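Local structure of metallophosphoesterase (Sphaerobacter thermophilus, 3RQZ) at residues G111-V116 against A204-D209; I124-Y127 against R132-A135. The protein binds two zinc ions in a calcineurin-like fold and is probably a metal-dependent phosphatase of the YfcE family. All blocks are in the same frame, centred on the assembly; numbering follows the deposited sequence.

Contact 1 of 2, residues G111-V116 against A204-D209; sequences GDWTVV and AIFEPD
Trp113, the first residue of strand 113-116, meets Phe206, near the end of strand 201-207, and Pro208, just past it, and Trp113 alone carries the side of residues 111-116. Its CG lies between the backbone N and the carbonyl carbon (chi1 45°), a setting that swings the benzo half of the indole out to the opposing strand. There Phe206 comes in edge first: CE2 stands 3.4 Å above the indole plane, offset toward the rim of the six-membered ring and 3.6 Å from Trp113 CE3. The six-membered ring of Trp113 and the Phe206 ring stand at 87°, their centroids 5.4 Å apart, an offset edge-to-face pair. Phe206 CG is anti to the backbone N (chi1 177°), which carries the ring across to the indole with its CE2 edge leading. Farther out along the same benzo rim, Pro208 CB sits 4.0 Å from Trp113 CZ3, while Pro208 CD lies over the centre of one face of the Phe206 ring, 4.1 Å above it, so the proline touches both aromatic rings. Beyond the pair, Trp33 meets the indole and Phe147, on strand 145-147, meets the phenyl ring, extending the aromatic cluster. Strand 113-116 belongs to one mixed sheet and strand 201-207 to the other, and the contact is side-chain packing between the two facing sheets of the helix-flanked beta sandwich (alpha/beta-beta/alpha) of calcineurin-like metallophosphoesterases.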
loop_
_atom_site.group_PDB
_atom_site.type_symbol
_atom_site.label_atom_id
_atom_site.label_comp_id
_atom_site.label_asym_id
_atom_site.label_seq_id
_atom_site.Cartn_x
_atom_site.Cartn_y
_atom_site.Cartn_z
ATOM N N GLY A 111 -4.370 -7.068 18.420
ATOM C CA GLY A 111 -5.799 -7.134 18.768
ATOM C C GLY A 111 -6.561 -7.844 17.688
ATOM O O GLY A 111 -6.205 -8.957 17.307
ATOM N N ASP A 112 -7.562 -7.171 17.144
ATOM C CA ASP A 112 -8.411 -7.741 16.082
ATOM C C ASP A 112 -7.834 -7.664 14.664
ATOM O O ASP A 112 -8.529 -7.989 13.697
ATOM C CB ASP A 112 -9.790 -7.091 16.117
ATOM C CG ASP A 112 -10.623 -7.559 17.286
ATOM O OD1 ASP A 112 -10.270 -8.592 17.922
ATOM O OD2 ASP A 112 -11.643 -6.885 17.568
ATOM N N TRP A 113 -6.578 -7.249 14.508
ATOM C CA TRP A 113 -6.047 -7.161 13.138
ATOM C C TRP A 113 -4.649 -7.688 12.913
ATOM O O TRP A 113 -3.820 -7.635 13.786
ATOM C CB TRP A 113 -6.169 -5.740 12.563
ATOM C CG TRP A 113 -5.753 -4.664 13.499
ATOM C CD1 TRP A 113 -4.489 -4.186 13.694
ATOM C CD2 TRP A 113 -6.619 -3.904 14.368
ATOM N NE1 TRP A 113 -4.509 -3.173 14.650
ATOM C CE2 TRP A 113 -5.805 -2.980 15.070
ATOM C CE3 TRP A 113 -7.996 -3.931 14.629
ATOM C CZ2 TRP A 113 -6.327 -2.079 16.018
ATOM C CZ3 TRP A 113 -8.523 -3.031 15.571
ATOM C CH2 TRP A 113 -7.681 -2.114 16.249
ATOM N N THR A 114 -4.426 -8.206 11.704
ATOM C CA THR A 114 -3.129 -8.632 11.241
ATOM C C THR A 114 -2.884 -7.774 10.019
ATOM O O THR A 114 -3.840 -7.510 9.241
ATOM C CB THR A 114 -3.144 -10.132 10.854
ATOM O OG1 THR A 114 -3.444 -10.914 12.024
ATOM C CG2 THR A 114 -1.790 -10.552 10.256
ATOM N N VAL A 115 -1.637 -7.300 9.852
ATOM C CA VAL A 115 -1.304 -6.425 8.717
ATOM C C VAL A 115 -0.005 -6.916 8.058
ATOM O O VAL A 115 1.013 -7.128 8.755
ATOM C CB VAL A 115 -1.105 -4.955 9.166
ATOM C CG1 VAL A 115 -0.709 -4.070 7.906
ATOM C CG2 VAL A 115 -2.370 -4.419 9.877
ATOM N N VAL A 116 -0.066 -7.141 6.744
ATOM C CA VAL A 116 1.065 -7.580 5.926
ATOM C C VAL A 116 0.980 -6.856 4.575
ATOM O O VAL A 116 -0.055 -6.287 4.195
ATOM C CB VAL A 116 1.045 -9.121 5.641
ATOM C CG1 VAL A 116 1.334 -9.939 6.934
ATOM C CG2 VAL A 116 -0.333 -9.552 5.027
ATOM N N ALA A 204 -8.168 3.485 2.509
ATOM C CA ALA A 204 -9.338 3.188 3.335
ATOM C C ALA A 204 -9.302 3.915 4.666
ATOM O O ALA A 204 -8.224 4.340 5.148
ATOM C CB ALA A 204 -9.519 1.654 3.547
ATOM N N ILE A 205 -10.493 4.079 5.235
ATOM C CA ILE A 205 -10.651 4.575 6.592
ATOM C C ILE A 205 -11.300 3.490 7.436
ATOM O O ILE A 205 -12.413 3.010 7.125
ATOM C CB ILE A 205 -11.558 5.828 6.639
ATOM C CG1 ILE A 205 -10.923 6.978 5.851
ATOM C CG2 ILE A 205 -11.820 6.239 8.087
ATOM C CD1 ILE A 205 -9.643 7.553 6.487
ATOM N N PHE A 206 -10.625 3.132 8.521
ATOM C CA PHE A 206 -11.072 2.045 9.401
ATOM C C PHE A 206 -11.505 2.688 10.707
ATOM O O PHE A 206 -10.745 3.483 11.288
ATOM C CB PHE A 206 -9.909 1.062 9.589
ATOM C CG PHE A 206 -10.176 -0.091 10.536
ATOM C CD1 PHE A 206 -11.441 -0.685 10.630
ATOM C CD2 PHE A 206 -9.134 -0.602 11.318
ATOM C CE1 PHE A 206 -11.688 -1.765 11.535
ATOM C CE2 PHE A 206 -9.363 -1.680 12.235
ATOM C CZ PHE A 206 -10.646 -2.269 12.322
ATOM N N GLU A 207 -12.731 2.373 11.135
ATOM C CA GLU A 207 -13.272 2.819 12.407
ATOM C C GLU A 207 -13.641 1.583 13.220
ATOM O O GLU A 207 -14.768 1.083 13.123
ATOM C CB GLU A 207 -14.518 3.701 12.192
ATOM C CG GLU A 207 -14.186 5.002 11.495
ATOM C CD GLU A 207 -15.406 5.705 10.969
ATOM O OE1 GLU A 207 -15.955 5.277 9.940
ATOM O OE2 GLU A 207 -15.819 6.691 11.585
ATOM N N PRO A 208 -12.689 1.086 14.022
ATOM C CA PRO A 208 -12.881 -0.183 14.694
ATOM C C PRO A 208 -14.067 -0.163 15.650
ATOM O O PRO A 208 -14.757 -1.173 15.761
ATOM C CB PRO A 208 -11.566 -0.405 15.470
ATOM C CG PRO A 208 -10.757 0.832 15.302
ATOM C CD PRO A 208 -11.339 1.648 14.217
ATOM N N ASP A 209 -14.322 0.966 16.315
ATOM C CA ASP A 209 -15.425 1.029 17.278
ATOM C C ASP A 209 -16.774 0.913 16.559
ATOM O O ASP A 209 -17.733 0.386 17.118
ATOM C CB ASP A 209 -15.380 2.314 18.127
ATOM C CG ASP A 209 -16.534 2.392 19.151
ATOM O OD1 ASP A 209 -16.450 1.737 20.208
ATOM O OD2 ASP A 209 -17.537 3.099 18.890
#

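Contact 2 of 2, residues I124-Y127 against R132-A135; sequences IWEY and RIAA
Glu126 and Tyr127, in an irregular loop, run up to the first turn of helix 131-137, with 8.1 Å between the CA atoms of Tyr127 and Ile133. This loop, leading from strand 113-116 into the helix in the calcineurin-like fold, packs back on the helix start, and Ile133 supplies the helix side. One methyl does the touching: Ile133 CG2 lies 3.5 Å from the carbonyl oxygen Tyr127 O and 3.9 Å from Glu126 CD. Glu126 has its CG anti to the backbone N (chi1 180°) and stays extended beyond it, which lays one face of the carboxylate against the methyl, with CD, OE1 and OE2 almost equally far from CG2. The carboxylate is gripped from outside, OE1 by hydrogen bonds to Ser119 OG and Asn137 ND2 and OE2 by a salt bridge to Arg121. Replacing Glu126 with an alanine would probably leave Arg121 without its carboxylate mate and Ser119 OG and Asn137 ND2 without this acceptor, and open a gap beside Ile133. The Tyr127 ring leads away from the helix and stacks on the zinc ligand His150, whose NE2 is hydrogen-bonded to Trp125 O. Asn137 ND2 is also hydrogen-bonded to the carbonyl oxygen Ile133 O, and Ile133 N to Asn130 OD1.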
loop_
_atom_site.group_PDB
_atom_site.type_symbol
_atom_site.label_atom_id
_atom_site.label_comp_id
_atom_site.label_asym_id
_atom_site.label_seq_id
_atom_site.Cartn_x
_atom_site.Cartn_y
_atom_site.Cartn_z
ATOM N N ILE A 124 5.646 -10.708 2.318
ATOM C CA ILE A 124 6.261 -9.746 1.385
ATOM C C ILE A 124 5.773 -9.954 -0.047
ATOM O O ILE A 124 5.742 -9.020 -0.860
ATOM C CB ILE A 124 7.832 -9.902 1.400
ATOM C CG1 ILE A 124 8.392 -9.550 2.775
ATOM C CG2 ILE A 124 8.500 -9.042 0.373
ATOM C CD1 ILE A 124 7.637 -8.458 3.429
ATOM N N TRP A 125 5.407 -11.185 -0.357
ATOM C CA TRP A 125 5.432 -11.614 -1.763
ATOM C C TRP A 125 4.119 -11.983 -2.418
ATOM O O TRP A 125 3.958 -11.776 -3.638
ATOM C CB TRP A 125 6.351 -12.825 -1.881
ATOM C CG TRP A 125 7.739 -12.571 -1.502
ATOM C CD1 TRP A 125 8.404 -13.104 -0.428
ATOM C CD2 TRP A 125 8.692 -11.746 -2.203
ATOM N NE1 TRP A 125 9.714 -12.653 -0.415
ATOM C CE2 TRP A 125 9.920 -11.835 -1.499
ATOM C CE3 TRP A 125 8.629 -10.962 -3.368
ATOM C CZ2 TRP A 125 11.079 -11.155 -1.910
ATOM C CZ3 TRP A 125 9.778 -10.285 -3.774
ATOM C CH2 TRP A 125 10.992 -10.389 -3.037
ATOM N N GLU A 126 3.190 -12.553 -1.659
ATOM C CA GLU A 126 2.030 -13.217 -2.300
ATOM C C GLU A 126 0.898 -12.234 -2.568
ATOM O O GLU A 126 0.521 -11.485 -1.683
ATOM C CB GLU A 126 1.517 -14.385 -1.445
ATOM C CG GLU A 126 0.297 -15.139 -2.042
ATOM C CD GLU A 126 -0.069 -16.398 -1.267
ATOM O OE1 GLU A 126 -0.412 -16.322 -0.069
ATOM O OE2 GLU A 126 -0.017 -17.489 -1.875
ATOM N N TYR A 127 0.359 -12.255 -3.783
ATOM C CA TYR A 127 -0.812 -11.422 -4.135
ATOM C C TYR A 127 -2.093 -12.141 -3.745
ATOM O O TYR A 127 -2.205 -13.350 -3.918
ATOM C CB TYR A 127 -0.882 -11.124 -5.634
ATOM C CG TYR A 127 0.310 -10.409 -6.229
ATOM C CD1 TYR A 127 0.399 -9.010 -6.196
ATOM C CD2 TYR A 127 1.324 -11.126 -6.856
ATOM C CE1 TYR A 127 1.496 -8.343 -6.760
ATOM C CE2 TYR A 127 2.417 -10.486 -7.423
ATOM C CZ TYR A 127 2.491 -9.090 -7.383
ATOM O OH TYR A 127 3.563 -8.448 -7.938
ATOM N N ARG A 132 -9.669 -18.410 -4.367
ATOM C CA ARG A 132 -8.741 -19.536 -4.187
ATOM C C ARG A 132 -7.616 -19.198 -3.205
ATOM O O ARG A 132 -7.395 -19.903 -2.213
ATOM C CB ARG A 132 -8.147 -19.918 -5.557
ATOM C CG ARG A 132 -7.458 -21.271 -5.619
ATOM C CD ARG A 132 -7.090 -21.598 -7.064
ATOM N NE ARG A 132 -8.053 -20.987 -7.982
ATOM C CZ ARG A 132 -7.770 -19.995 -8.815
ATOM N NH1 ARG A 132 -6.540 -19.520 -8.888
ATOM N NH2 ARG A 132 -8.716 -19.493 -9.598
ATOM N N ILE A 133 -6.927 -18.102 -3.487
ATOM C CA ILE A 133 -5.791 -17.653 -2.691
ATOM C C ILE A 133 -6.315 -17.066 -1.378
ATOM O O ILE A 133 -5.737 -17.316 -0.336
ATOM C CB ILE A 133 -4.802 -16.731 -3.485
ATOM C CG1 ILE A 133 -4.234 -17.457 -4.727
ATOM C CG2 ILE A 133 -3.682 -16.188 -2.589
ATOM C CD1 ILE A 133 -3.393 -18.799 -4.401
ATOM N N ALA A 134 -7.443 -16.364 -1.417
ATOM C CA ALA A 134 -8.023 -15.822 -0.162
ATOM C C ALA A 134 -8.316 -16.962 0.802
ATOM O O ALA A 134 -7.977 -16.903 1.997
ATOM C CB ALA A 134 -9.309 -15.020 -0.447
ATOM N N ALA A 135 -8.908 -18.020 0.251
ATOM C CA ALA A 135 -9.266 -19.216 1.006
ATOM C C ALA A 135 -8.063 -19.857 1.690
ATOM O O ALA A 135 -8.139 -20.270 2.850
ATOM C CB ALA A 135 -10.008 -20.239 0.065
#

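In the fold
Strand 113-116 and helix 131-137 follow one another in the chain, and the loop between them supplies residues 124-127, so contact 2 falls within the sequence that separates the two strands of contact 1. The centres of the two contacts are 19 Å apart; their nearest atoms come to about 6 Å without touching. Their settings differ: contact 1 is partly buried between the sheets and away from the metal site, whereas contact 2 is at the surface and borders it. The Tyr127 side chain lies about 3 Å from that of the zinc ligand His150, about 5 Å from a zinc ion and about 6 Å from the side chain of the zinc ligand His152.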